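Local structure of leucyl-tRNA synthetase subunit alpha (Aquifex aeolicus, 3O0A) at residues A[59-64]-A[96-101]; A[87-92]-A[103-108]; A[118-123]-A[159-164]; A[187-192]-A[199-204]. The protein attaches leucine to its cognate tRNA as part of leucyl-tRNA synthetase, and through the hydrolytic CP1 domain described here probably clears mischarged tRNA. All blocks are in the same frame, centred on the assembly; numbering follows the deposited sequence.

Contacts 1 and 2 are neighbours, their centres about 7 Å apart, and pack against each other through Pro60 and Met90: Pro60 CG of contact 1 lies 3.7 Å from Met90 CG of contact 2. Contact 3 lies across the chain's centre, about 24 Å from contact 2 between centres, yet the two meet in one sheet, where Phe108 CE1 packs 3.6 Å from Pro123 CB. Contact 4, its centre about 15 Å from that of contact 3, touches it where Asn118 CB is 4.0 Å from Asp187 OD2. Contacts 1 and 4 are about 31 Å apart between centres. Contacts 3 and 4 both reach Phe51, just beyond the threonine-rich segment that, as in related enzymes, probably borders the editing pocket.

Contact 1 (A[59-64]-A[96-101]); sequences APEHPL and RERTME
The guanidinium of Arg98 has Pro60 over one face and Glu61 at its edge. Pro60 leans over that face with its CG-CD edge, CD lying 3.2 Å from Arg98 NH2. At the edge, Arg98 NH1 gives a salt-bridge hydrogen bond of 2.8 Å to Glu61 OE2. The acceptor lies almost in the guanidinium plane, but the nitrogen stands above the carboxylate plane by 35°; the N-H...O angle is 143°. The second oxygen, Glu61 OE1, takes a hydrogen from a water at 2.6 Å, which also accepts weakly from Arg98 NH2. The arginine chain bends at chi3 (47°), and NE donates to Asn128 O. A leucine in place of Arg98 would probably leave Glu61 without its charged mate and Asn128 O without this donor. Proline suits position 60, the second residue of a type I turn from Ala59 to His62, because its fixed phi matches the turn. His62 ND1 then accepts from Leu64 N. Such a capped turn joins strand 55-58 to helix 64-74, and here an arginine of the short helix 95-99 ties into it within the editing domain.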
loop_
_atom_site.group_PDB
_atom_site.type_symbol
_atom_site.label_atom_id
_atom_site.label_comp_id
_atom_site.label_asym_id
_atom_site.label_seq_id
_atom_site.Cartn_x
_atom_site.Cartn_y
_atom_site.Cartn_z
ATOM N N ALA A 59 -8.220 3.546 -1.940
ATOM C CA ALA A 59 -9.363 3.893 -2.791
ATOM C C ALA A 59 -9.664 5.407 -2.680
ATOM O O ALA A 59 -9.447 6.022 -1.633
ATOM C CB ALA A 59 -10.564 3.089 -2.401
ATOM N N PRO A 60 -10.176 6.018 -3.763
ATOM C CA PRO A 60 -10.445 7.465 -3.762
ATOM C C PRO A 60 -11.357 7.910 -2.621
ATOM O O PRO A 60 -11.194 9.031 -2.110
ATOM C CB PRO A 60 -11.145 7.708 -5.105
ATOM C CG PRO A 60 -10.835 6.513 -5.942
ATOM C CD PRO A 60 -10.534 5.372 -5.038
ATOM N N GLU A 61 -12.302 7.054 -2.225
ATOM C CA GLU A 61 -13.249 7.406 -1.165
ATOM C C GLU A 61 -12.735 7.087 0.237
ATOM O O GLU A 61 -13.448 7.309 1.222
ATOM C CB GLU A 61 -14.603 6.714 -1.357
ATOM C CG GLU A 61 -15.142 6.798 -2.761
ATOM C CD GLU A 61 -14.707 5.620 -3.634
ATOM O OE1 GLU A 61 -13.678 4.971 -3.351
ATOM O OE2 GLU A 61 -15.421 5.335 -4.611
ATOM N N HIS A 62 -11.528 6.535 0.330
ATOM C CA HIS A 62 -10.951 6.192 1.638
ATOM C C HIS A 62 -10.858 7.453 2.502
ATOM O O HIS A 62 -10.352 8.475 2.036
ATOM C CB HIS A 62 -9.568 5.547 1.474
ATOM C CG HIS A 62 -9.092 4.818 2.698
ATOM N ND1 HIS A 62 -8.746 5.472 3.862
ATOM C CD2 HIS A 62 -8.910 3.495 2.942
ATOM C CE1 HIS A 62 -8.377 4.588 4.771
ATOM N NE2 HIS A 62 -8.464 3.380 4.240
ATOM N N PRO A 63 -11.375 7.393 3.745
ATOM C CA PRO A 63 -11.344 8.544 4.654
ATOM C C PRO A 63 -9.947 9.147 4.872
ATOM O O PRO A 63 -9.829 10.330 5.205
ATOM C CB PRO A 63 -11.867 7.961 5.973
ATOM C CG PRO A 63 -12.726 6.817 5.571
ATOM C CD PRO A 63 -12.060 6.231 4.347
ATOM N N LEU A 64 -8.896 8.352 4.705
ATOM C CA LEU A 64 -7.538 8.869 4.941
ATOM C C LEU A 64 -6.979 9.679 3.768
ATOM O O LEU A 64 -5.949 10.338 3.881
ATOM C CB LEU A 64 -6.564 7.748 5.322
ATOM C CG LEU A 64 -6.636 7.198 6.750
ATOM C CD1 LEU A 64 -5.597 6.085 6.895
ATOM C CD2 LEU A 64 -6.394 8.298 7.789
ATOM N N ARG A 96 -17.219 -0.181 -13.713
ATOM C CA ARG A 96 -16.683 -0.559 -15.025
ATOM C C ARG A 96 -15.660 0.482 -15.483
ATOM O O ARG A 96 -14.549 0.124 -15.872
ATOM C CB ARG A 96 -17.783 -0.748 -16.054
ATOM C CG ARG A 96 -17.256 -1.183 -17.421
ATOM C CD ARG A 96 -18.361 -1.286 -18.451
ATOM N NE ARG A 96 -18.923 0.024 -18.752
ATOM C CZ ARG A 96 -20.179 0.220 -19.134
ATOM N NH1 ARG A 96 -21.015 -0.809 -19.255
ATOM N NH2 ARG A 96 -20.601 1.444 -19.388
ATOM N N GLU A 97 -16.030 1.756 -15.383
ATOM C CA GLU A 97 -15.177 2.887 -15.817
ATOM C C GLU A 97 -13.884 3.069 -15.016
ATOM O O GLU A 97 -12.980 3.789 -15.464
ATOM C CB GLU A 97 -15.969 4.196 -15.792
ATOM C CG GLU A 97 -17.084 4.216 -16.826
ATOM C CD GLU A 97 -18.133 5.295 -16.597
ATOM O OE1 GLU A 97 -18.156 5.914 -15.505
ATOM O OE2 GLU A 97 -18.947 5.504 -17.518
ATOM N N ARG A 98 -13.818 2.484 -13.820
ATOM C CA ARG A 98 -12.642 2.606 -12.957
ATOM C C ARG A 98 -11.695 1.416 -13.051
ATOM O O ARG A 98 -10.565 1.466 -12.518
ATOM C CB ARG A 98 -13.073 2.801 -11.496
ATOM C CG ARG A 98 -13.614 4.205 -11.234
ATOM C CD ARG A 98 -14.144 4.354 -9.841
ATOM N NE ARG A 98 -13.179 3.806 -8.883
ATOM C CZ ARG A 98 -13.253 3.944 -7.567
ATOM N NH1 ARG A 98 -14.245 4.642 -7.020
ATOM N NH2 ARG A 98 -12.329 3.364 -6.799
ATOM N N THR A 99 -12.183 0.343 -13.666
ATOM C CA THR A 99 -11.481 -0.944 -13.693
ATOM C C THR A 99 -11.276 -1.481 -15.113
ATOM O O THR A 99 -10.488 -2.406 -15.321
ATOM C CB THR A 99 -12.232 -2.014 -12.877
ATOM O OG1 THR A 99 -13.534 -2.188 -13.434
ATOM C CG2 THR A 99 -12.360 -1.603 -11.404
ATOM N N MET A 100 -12.012 -0.941 -16.082
ATOM C CA MET A 100 -11.721 -1.257 -17.488
ATOM C C MET A 100 -10.466 -0.489 -17.861
ATOM O O MET A 100 -10.518 0.603 -18.421
ATOM C CB MET A 100 -12.898 -0.976 -18.431
ATOM C CG MET A 100 -13.705 -2.228 -18.735
ATOM S SD MET A 100 -15.123 -1.978 -19.795
ATOM C CE MET A 100 -14.385 -2.239 -21.408
ATOM N N GLU A 101 -9.344 -1.115 -17.522
ATOM C CA GLU A 101 -8.030 -0.490 -17.407
ATOM C C GLU A 101 -7.279 -0.400 -18.737
ATOM O O GLU A 101 -6.588 -1.340 -19.131
ATOM C CB GLU A 101 -7.192 -1.317 -16.428
ATOM C CG GLU A 101 -7.467 -2.821 -16.542
ATOM C CD GLU A 101 -6.289 -3.676 -16.135
ATOM O OE1 GLU A 101 -5.957 -3.695 -14.935
ATOM O OE2 GLU A 101 -5.712 -4.345 -17.021
HETATM O O HOH W 1 -14.198 2.654 -4.512
#

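Contact 2 (A[87-92]-A[103-108]); sequences VEKMKK and DKEGVF
Glu105 is the residue of 103-108 that reaches Lys89 and Met90, and the chain approaches it through Asp103 and Lys104. At Glu105 the side chain runs straight out, CG opposite the backbone N (chi1 -169°), and meets an equally extended Lys89. Lys89 NZ donates to Glu105 OE1 at 2.8 Å on the syn side of the carboxylate, 21° out of its plane, a salt bridge; the adjoining methylene Lys89 CE also packs 3.4 Å from Glu105 OE1. Long, flexible side chains of opposite charge suit the place, since the backbones stay well apart: the nearest CA atoms, of Met90 and Glu105, are separated by 9.7 Å. Met90 CE touches the same oxygen, Glu105 OE1, at 3.9 Å, an apolar neighbour beside the ion pair. An alanine in place of Glu105 would probably leave the Lys89 ammonium without this counter-charge and open a gap beside the Met90 methyl. The contact joins helix 80-91 to the residue leading into strand 106-114, an outer strand within this chain of the mixed four-stranded sheet of the editing domain. The backbone N of Glu105 is bound by Asn128 OD1. Gly106 begins the strand, and its N donates to Tyr156 OH. Val107 follows, a branched residue well suited to a strand, lying against Phe86 of the helix.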
loop_
_atom_site.group_PDB
_atom_site.type_symbol
_atom_site.label_atom_id
_atom_site.label_comp_id
_atom_site.label_asym_id
_atom_site.label_seq_id
_atom_site.Cartn_x
_atom_site.Cartn_y
_atom_site.Cartn_z
ATOM N N VAL A 87 -10.330 12.797 -6.613
ATOM C CA VAL A 87 -11.422 12.231 -5.819
ATOM C C VAL A 87 -12.787 12.628 -6.407
ATOM O O VAL A 87 -13.691 11.791 -6.534
ATOM C CB VAL A 87 -11.281 12.675 -4.344
ATOM C CG1 VAL A 87 -12.511 12.301 -3.526
ATOM C CG2 VAL A 87 -10.005 12.076 -3.746
ATOM N N GLU A 88 -12.905 13.899 -6.799
ATOM C CA GLU A 88 -14.152 14.423 -7.366
ATOM C C GLU A 88 -14.476 13.735 -8.686
ATOM O O GLU A 88 -15.634 13.410 -8.946
ATOM C CB GLU A 88 -14.087 15.946 -7.526
ATOM C CG GLU A 88 -14.190 16.723 -6.184
ATOM C CD GLU A 88 -15.465 16.395 -5.391
ATOM O OE1 GLU A 88 -16.582 16.610 -5.913
ATOM O OE2 GLU A 88 -15.345 15.926 -4.242
ATOM N N LYS A 89 -13.454 13.521 -9.514
ATOM C CA LYS A 89 -13.647 12.845 -10.798
ATOM C C LYS A 89 -14.122 11.426 -10.529
ATOM O O LYS A 89 -15.029 10.927 -11.181
ATOM C CB LYS A 89 -12.347 12.796 -11.589
ATOM C CG LYS A 89 -12.476 12.241 -13.012
ATOM C CD LYS A 89 -11.110 12.191 -13.682
ATOM C CE LYS A 89 -11.130 11.386 -14.963
ATOM N NZ LYS A 89 -9.829 11.471 -15.686
ATOM N N MET A 90 -13.507 10.789 -9.545
ATOM C CA MET A 90 -13.841 9.383 -9.240
ATOM C C MET A 90 -15.276 9.172 -8.731
ATOM O O MET A 90 -15.892 8.143 -9.052
ATOM C CB MET A 90 -12.794 8.793 -8.295
ATOM C CG MET A 90 -11.426 8.633 -8.932
ATOM S SD MET A 90 -11.381 7.495 -10.331
ATOM C CE MET A 90 -11.017 8.558 -11.722
ATOM N N LYS A 91 -15.820 10.132 -7.976
ATOM C CA LYS A 91 -17.245 10.087 -7.565
ATOM C C LYS A 91 -18.176 9.870 -8.756
ATOM O O LYS A 91 -19.266 9.294 -8.618
ATOM C CB LYS A 91 -17.680 11.376 -6.855
ATOM C CG LYS A 91 -17.081 11.609 -5.482
ATOM C CD LYS A 91 -17.685 12.868 -4.834
ATOM C CE LYS A 91 -16.979 13.200 -3.525
ATOM N NZ LYS A 91 -17.615 14.353 -2.826
ATOM N N LYS A 92 -17.749 10.326 -9.932
ATOM C CA LYS A 92 -18.584 10.239 -11.111
ATOM C C LYS A 92 -18.438 8.948 -11.915
ATOM O O LYS A 92 -19.274 8.672 -12.765
ATOM C CB LYS A 92 -18.336 11.447 -12.007
ATOM C CG LYS A 92 -18.742 12.748 -11.352
ATOM C CD LYS A 92 -18.754 13.873 -12.335
ATOM C CE LYS A 92 -17.378 14.452 -12.511
ATOM N NZ LYS A 92 -17.472 15.715 -13.279
ATOM N N ASP A 103 -5.831 2.766 -19.040
ATOM C CA ASP A 103 -5.041 3.889 -18.530
ATOM C C ASP A 103 -5.402 4.156 -17.079
ATOM O O ASP A 103 -5.958 5.202 -16.759
ATOM C CB ASP A 103 -5.267 5.174 -19.335
ATOM C CG ASP A 103 -4.111 5.498 -20.256
ATOM O OD1 ASP A 103 -2.982 5.700 -19.756
ATOM O OD2 ASP A 103 -4.340 5.562 -21.478
ATOM N N LYS A 104 -5.115 3.196 -16.213
ATOM C CA LYS A 104 -5.113 3.419 -14.761
ATOM C C LYS A 104 -4.792 4.870 -14.420
ATOM O O LYS A 104 -3.972 5.500 -15.091
ATOM C CB LYS A 104 -4.073 2.519 -14.120
ATOM C CG LYS A 104 -4.295 1.065 -14.425
ATOM C CD LYS A 104 -3.345 0.197 -13.666
ATOM C CE LYS A 104 -3.926 -1.191 -13.557
ATOM N NZ LYS A 104 -4.877 -1.247 -12.419
ATOM N N GLU A 105 -5.443 5.398 -13.385
ATOM C CA GLU A 105 -5.239 6.785 -12.982
ATOM C C GLU A 105 -5.056 6.855 -11.477
ATOM O O GLU A 105 -5.787 6.207 -10.730
ATOM C CB GLU A 105 -6.409 7.692 -13.397
ATOM C CG GLU A 105 -6.078 9.197 -13.224
ATOM C CD GLU A 105 -7.226 10.153 -13.550
ATOM O OE1 GLU A 105 -8.239 9.719 -14.146
ATOM O OE2 GLU A 105 -7.098 11.361 -13.215
ATOM N N GLY A 106 -4.074 7.640 -11.054
ATOM C CA GLY A 106 -3.869 7.886 -9.633
ATOM C C GLY A 106 -3.127 9.172 -9.331
ATOM O O GLY A 106 -2.693 9.899 -10.231
ATOM N N VAL A 107 -2.968 9.437 -8.043
ATOM C CA VAL A 107 -2.358 10.670 -7.565
ATOM C C VAL A 107 -1.539 10.367 -6.315
ATOM O O VAL A 107 -1.924 9.513 -5.505
ATOM C CB VAL A 107 -3.414 11.765 -7.255
ATOM C CG1 VAL A 107 -4.079 12.266 -8.539
ATOM C CG2 VAL A 107 -4.462 11.288 -6.239
ATOM N N PHE A 108 -0.401 11.037 -6.182
ATOM C CA PHE A 108 0.483 10.818 -5.024
ATOM C C PHE A 108 -0.014 11.693 -3.881
ATOM O O PHE A 108 -0.278 12.884 -4.086
ATOM C CB PHE A 108 1.921 11.167 -5.415
ATOM C CG PHE A 108 2.927 11.127 -4.284
ATOM C CD1 PHE A 108 2.942 10.090 -3.349
ATOM C CD2 PHE A 108 3.894 12.133 -4.195
ATOM C CE1 PHE A 108 3.893 10.077 -2.322
ATOM C CE2 PHE A 108 4.855 12.133 -3.191
ATOM C CZ PHE A 108 4.863 11.097 -2.244
#

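Contact 3 (A[118-123]-A[159-164]); sequences NGEKIP and PIKVVV
Glu120 and Lys161 form a salt bridge between the residue just before strand 121-127 and the loop before strand 164-165. Lys161 NZ donates to Glu120 OE1 at 2.9 Å, coming on the syn side but 29° out of the carboxylate plane. It also makes a weak bond of 3.0 Å to Glu120 OE2, so the ammonium sits before both oxygens. The lysine is stretched to full length, every torsion anti, which carries its charge across from a backbone that stays well away: the nearest CA atoms, of Asn118 and Val163, are 12.2 Å apart. The ammonium has two further acceptors, a water at 2.8 Å from Lys161 NZ and the carbonyl oxygen of Phe51; a lysine suits a place with so many acceptors round one point. The same water accepts from Asn118 ND2 at 3.0 Å. ND2 lies close to the ammonium, but both are donors and do not bond; the water accepts from both, so the two donors share one acceptor. The other end of the Asn118 amide is also used: Glu120 N donates to Asn118 OD1 at 3.0 Å, from above the carbonyl plane, with a nearly straight N-H...O angle of 164°. The asparagine side chain gets there because CG sits between the backbone N and the carbonyl carbon (chi1 59°). Gly119, between them, has a positive phi that few other residues accept readily. The result is an Asx turn opening a strand, joined through Lys161 to Phe51, just past the threonine-rich segment of the editing fold.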
loop_
_atom_site.group_PDB
_atom_site.type_symbol
_atom_site.label_atom_id
_atom_site.label_comp_id
_atom_site.label_asym_id
_atom_site.label_seq_id
_atom_site.Cartn_x
_atom_site.Cartn_y
_atom_site.Cartn_z
ATOM N N ASN A 118 9.927 -4.587 6.851
ATOM C CA ASN A 118 11.325 -4.256 6.566
ATOM C C ASN A 118 11.738 -2.817 6.902
ATOM O O ASN A 118 12.911 -2.458 6.734
ATOM C CB ASN A 118 11.660 -4.585 5.103
ATOM C CG ASN A 118 10.789 -3.823 4.120
ATOM O OD1 ASN A 118 10.196 -2.801 4.470
ATOM N ND2 ASN A 118 10.710 -4.314 2.885
ATOM N N GLY A 119 10.784 -2.003 7.350
ATOM C CA GLY A 119 11.045 -0.618 7.739
ATOM C C GLY A 119 11.271 0.365 6.596
ATOM O O GLY A 119 11.607 1.534 6.830
ATOM N N GLU A 120 11.087 -0.096 5.364
ATOM C CA GLU A 120 11.241 0.762 4.190
ATOM C C GLU A 120 10.088 1.739 4.113
ATOM O O GLU A 120 8.967 1.411 4.498
ATOM C CB GLU A 120 11.330 -0.061 2.909
ATOM C CG GLU A 120 12.620 -0.856 2.826
ATOM C CD GLU A 120 12.710 -1.759 1.620
ATOM O OE1 GLU A 120 11.788 -1.774 0.772
ATOM O OE2 GLU A 120 13.738 -2.463 1.529
ATOM N N LYS A 121 10.396 2.953 3.665
ATOM C CA LYS A 121 9.382 3.983 3.469
ATOM C C LYS A 121 8.937 4.011 2.009
ATOM O O LYS A 121 9.754 4.174 1.087
ATOM C CB LYS A 121 9.918 5.336 3.937
ATOM C CG LYS A 121 10.136 5.378 5.446
ATOM C CD LYS A 121 10.830 6.650 5.881
ATOM C CE LYS A 121 11.305 6.552 7.337
ATOM N NZ LYS A 121 10.148 6.428 8.250
ATOM N N ILE A 122 7.640 3.808 1.802
ATOM C CA ILE A 122 7.077 3.633 0.467
ATOM C C ILE A 122 5.933 4.637 0.239
ATOM O O ILE A 122 5.170 4.912 1.163
ATOM C CB ILE A 122 6.638 2.157 0.206
ATOM C CG1 ILE A 122 5.590 1.685 1.216
ATOM C CG2 ILE A 122 7.859 1.208 0.230
ATOM C CD1 ILE A 122 4.985 0.327 0.857
ATOM N N PRO A 123 5.836 5.215 -0.980
ATOM C CA PRO A 123 4.878 6.300 -1.213
ATOM C C PRO A 123 3.416 5.854 -1.188
ATOM O O PRO A 123 3.087 4.749 -1.635
ATOM C CB PRO A 123 5.265 6.813 -2.606
ATOM C CG PRO A 123 5.870 5.629 -3.275
ATOM C CD PRO A 123 6.608 4.900 -2.199
ATOM N N PRO A 159 8.862 1.679 -8.316
ATOM C CA PRO A 159 9.794 0.561 -8.207
ATOM C C PRO A 159 9.151 -0.821 -8.260
ATOM O O PRO A 159 8.044 -1.027 -7.751
ATOM C CB PRO A 159 10.447 0.781 -6.840
ATOM C CG PRO A 159 10.290 2.219 -6.578
ATOM C CD PRO A 159 8.951 2.549 -7.131
ATOM N N ILE A 160 9.862 -1.753 -8.887
ATOM C CA ILE A 160 9.461 -3.146 -8.927
ATOM C C ILE A 160 10.478 -3.906 -8.078
ATOM O O ILE A 160 11.686 -3.776 -8.284
ATOM C CB ILE A 160 9.406 -3.696 -10.376
ATOM C CG1 ILE A 160 8.595 -2.755 -11.277
ATOM C CG2 ILE A 160 8.817 -5.109 -10.393
ATOM C CD1 ILE A 160 8.825 -2.961 -12.786
ATOM N N LYS A 161 9.986 -4.672 -7.105
ATOM C CA LYS A 161 10.855 -5.423 -6.199
ATOM C C LYS A 161 10.423 -6.888 -6.138
ATOM O O LYS A 161 9.321 -7.199 -5.690
ATOM C CB LYS A 161 10.825 -4.795 -4.802
ATOM C CG LYS A 161 11.703 -5.470 -3.750
ATOM C CD LYS A 161 11.553 -4.702 -2.446
ATOM C CE LYS A 161 12.440 -5.231 -1.349
ATOM N NZ LYS A 161 12.143 -4.479 -0.091
ATOM N N VAL A 162 11.290 -7.781 -6.599
ATOM C CA VAL A 162 10.981 -9.212 -6.598
ATOM C C VAL A 162 11.162 -9.812 -5.205
ATOM O O VAL A 162 12.213 -9.635 -4.587
ATOM C CB VAL A 162 11.839 -9.991 -7.626
ATOM C CG1 VAL A 162 11.456 -11.470 -7.627
ATOM C CG2 VAL A 162 11.665 -9.392 -9.020
ATOM N N VAL A 163 10.130 -10.505 -4.720
ATOM C CA VAL A 163 10.205 -11.219 -3.434
ATOM C C VAL A 163 9.796 -12.694 -3.492
ATOM O O VAL A 163 10.063 -13.436 -2.561
ATOM C CB VAL A 163 9.421 -10.504 -2.297
ATOM C CG1 VAL A 163 10.123 -9.224 -1.898
ATOM C CG2 VAL A 163 7.965 -10.252 -2.699
ATOM N N VAL A 164 9.138 -13.100 -4.573
ATOM C CA VAL A 164 8.776 -14.498 -4.793
ATOM C C VAL A 164 9.440 -14.934 -6.090
ATOM O O VAL A 164 9.045 -14.514 -7.177
ATOM C CB VAL A 164 7.239 -14.714 -4.866
ATOM C CG1 VAL A 164 6.914 -16.176 -5.176
ATOM C CG2 VAL A 164 6.563 -14.288 -3.553
HETATM O O HOH W 2 12.900 -6.177 2.016
#

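Contact 4 (A[187-192]-A[199-204]); sequences DGFDGL and RKITEW
A type II turn, Phe189 to Leu192, precedes helix 194-207 and folds back on it, so that Phe189 lies on Ile201 and against Trp204. Gly191 takes the third place of the turn with a positive phi, where a side chain would jam against the preceding carbonyl oxygen. Ile201 CG1 stands over the centre of the Phe189 ring, 3.6 Å from the centroid and only 7° off the normal, a CH-pi contact; the slim branch of isoleucine suits a place directly above a ring. Trp204 comes to the rim instead. The edge of Phe189 is directed at the face of the indole, an offset edge-to-face pair with the planes at 62° and the centroid of its six-membered ring 5.1 Å from that of the phenyl. The closest atoms are Phe189 CE2 and Trp204 CE3, 3.5 Å apart. Trp204 CG lies opposite the backbone N, which sends the indole out toward Phe189, and a chi2 of 60° turns its face to the phenyl rim. The indole also makes a cation-pi contact with Arg208, just after the helix. Lys200, one residue before Ile201, adds its aliphatic part: Lys200 CB lies 4.0 Å from Phe189 CE1, and Lys200 CG packs 4.2 Å from Leu192 CD1, while its ammonium heads off from the turn. Apolar contact thus carries this interface, and no hydrogen bond crosses it. Strand 182-183 sends Leu183 against both Phe189 and Ile201, and the loop holding Val50 and Phe51 lies against helix 194-207, Val50 meeting Ile201 and Phe51 meeting Trp204.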
loop_
_atom_site.group_PDB
_atom_site.type_symbol
_atom_site.label_atom_id
_atom_site.label_comp_id
_atom_site.label_asym_id
_atom_site.label_seq_id
_atom_site.Cartn_x
_atom_site.Cartn_y
_atom_site.Cartn_z
ATOM N N ASP A 187 14.466 -10.692 4.005
ATOM C CA ASP A 187 15.221 -10.795 5.252
ATOM C C ASP A 187 15.188 -12.220 5.835
ATOM O O ASP A 187 15.588 -13.176 5.162
ATOM C CB ASP A 187 14.699 -9.758 6.270
ATOM C CG ASP A 187 14.879 -8.321 5.793
ATOM O OD1 ASP A 187 15.720 -8.072 4.900
ATOM O OD2 ASP A 187 14.173 -7.431 6.319
ATOM N N GLY A 188 14.685 -12.361 7.066
ATOM C CA GLY A 188 14.677 -13.649 7.774
ATOM C C GLY A 188 13.816 -14.758 7.181
ATOM O O GLY A 188 13.912 -15.921 7.596
ATOM N N PHE A 189 12.975 -14.402 6.213
ATOM C CA PHE A 189 12.089 -15.361 5.553
ATOM C C PHE A 189 12.617 -15.833 4.199
ATOM O O PHE A 189 11.957 -16.620 3.527
ATOM C CB PHE A 189 10.687 -14.763 5.393
ATOM C CG PHE A 189 10.078 -14.312 6.693
ATOM C CD1 PHE A 189 9.391 -15.213 7.501
ATOM C CD2 PHE A 189 10.211 -12.993 7.116
ATOM C CE1 PHE A 189 8.825 -14.791 8.713
ATOM C CE2 PHE A 189 9.667 -12.569 8.327
ATOM C CZ PHE A 189 8.967 -13.473 9.117
ATOM N N ASP A 190 13.795 -15.346 3.811
ATOM C CA ASP A 190 14.458 -15.772 2.571
ATOM C C ASP A 190 14.587 -17.292 2.476
ATOM O O ASP A 190 15.019 -17.956 3.432
ATOM C CB ASP A 190 15.854 -15.151 2.469
ATOM C CG ASP A 190 15.834 -13.740 1.938
ATOM O OD1 ASP A 190 14.751 -13.267 1.530
ATOM O OD2 ASP A 190 16.909 -13.096 1.927
ATOM N N GLY A 191 14.217 -17.832 1.316
ATOM C CA GLY A 191 14.304 -19.262 1.062
ATOM C C GLY A 191 13.052 -20.071 1.352
ATOM O O GLY A 191 12.939 -21.219 0.903
ATOM N N LEU A 192 12.112 -19.490 2.097
ATOM C CA LEU A 192 10.844 -20.169 2.386
ATOM C C LEU A 192 9.995 -20.281 1.131
ATOM O O LEU A 192 9.972 -19.359 0.305
ATOM C CB LEU A 192 10.032 -19.407 3.442
ATOM C CG LEU A 192 10.538 -19.247 4.877
ATOM C CD1 LEU A 192 9.444 -18.577 5.702
ATOM C CD2 LEU A 192 10.954 -20.599 5.476
ATOM N N ARG A 199 1.854 -17.947 6.202
ATOM C CA ARG A 199 1.619 -18.199 7.619
ATOM C C ARG A 199 2.697 -17.601 8.519
ATOM O O ARG A 199 2.388 -16.961 9.527
ATOM C CB ARG A 199 1.522 -19.706 7.861
ATOM C CG ARG A 199 1.322 -20.116 9.302
ATOM C CD ARG A 199 0.769 -21.540 9.389
ATOM N NE ARG A 199 1.770 -22.582 9.162
ATOM C CZ ARG A 199 2.030 -23.172 7.994
ATOM N NH1 ARG A 199 1.391 -22.820 6.882
ATOM N NH2 ARG A 199 2.955 -24.119 7.938
ATOM N N LYS A 200 3.954 -17.851 8.171
ATOM C CA LYS A 200 5.072 -17.451 9.035
ATOM C C LYS A 200 5.138 -15.931 9.144
ATOM O O LYS A 200 5.322 -15.394 10.242
ATOM C CB LYS A 200 6.410 -18.022 8.534
ATOM C CG LYS A 200 6.517 -19.552 8.533
ATOM C CD LYS A 200 6.370 -20.133 9.921
ATOM C CE LYS A 200 6.505 -21.654 9.866
ATOM N NZ LYS A 200 6.517 -22.200 11.223
ATOM N N ILE A 201 4.975 -15.238 8.018
ATOM C CA ILE A 201 4.982 -13.768 8.018
ATOM C C ILE A 201 3.781 -13.198 8.779
ATOM O O ILE A 201 3.921 -12.262 9.582
ATOM C CB ILE A 201 5.086 -13.179 6.583
ATOM C CG1 ILE A 201 6.497 -13.454 6.039
ATOM C CG2 ILE A 201 4.724 -11.669 6.580
ATOM C CD1 ILE A 201 6.684 -13.223 4.550
ATOM N N THR A 202 2.613 -13.784 8.552
ATOM C CA THR A 202 1.407 -13.314 9.218
ATOM C C THR A 202 1.534 -13.489 10.739
ATOM O O THR A 202 1.198 -12.571 11.489
ATOM C CB THR A 202 0.118 -13.995 8.692
ATOM O OG1 THR A 202 -0.002 -13.795 7.280
ATOM C CG2 THR A 202 -1.097 -13.361 9.336
ATOM N N GLU A 203 2.028 -14.639 11.190
ATOM C CA GLU A 203 2.199 -14.853 12.641
ATOM C C GLU A 203 3.197 -13.881 13.263
ATOM O O GLU A 203 2.987 -13.404 14.382
ATOM C CB GLU A 203 2.608 -16.289 12.986
ATOM C CG GLU A 203 3.119 -16.456 14.444
ATOM C CD GLU A 203 2.037 -16.342 15.535
ATOM O OE1 GLU A 203 1.308 -15.313 15.599
ATOM O OE2 GLU A 203 1.940 -17.287 16.353
ATOM N N TRP A 204 4.284 -13.608 12.544
ATOM C CA TRP A 204 5.314 -12.674 13.007
ATOM C C TRP A 204 4.741 -11.268 13.171
ATOM O O TRP A 204 4.934 -10.616 14.194
ATOM C CB TRP A 204 6.469 -12.672 12.008
ATOM C CG TRP A 204 7.612 -11.734 12.284
ATOM C CD1 TRP A 204 8.436 -11.705 13.385
ATOM C CD2 TRP A 204 8.100 -10.739 11.391
ATOM N NE1 TRP A 204 9.392 -10.718 13.233
ATOM C CE2 TRP A 204 9.208 -10.117 12.013
ATOM C CE3 TRP A 204 7.698 -10.300 10.122
ATOM C CZ2 TRP A 204 9.919 -9.088 11.404
ATOM C CZ3 TRP A 204 8.410 -9.265 9.521
ATOM C CH2 TRP A 204 9.512 -8.683 10.162
#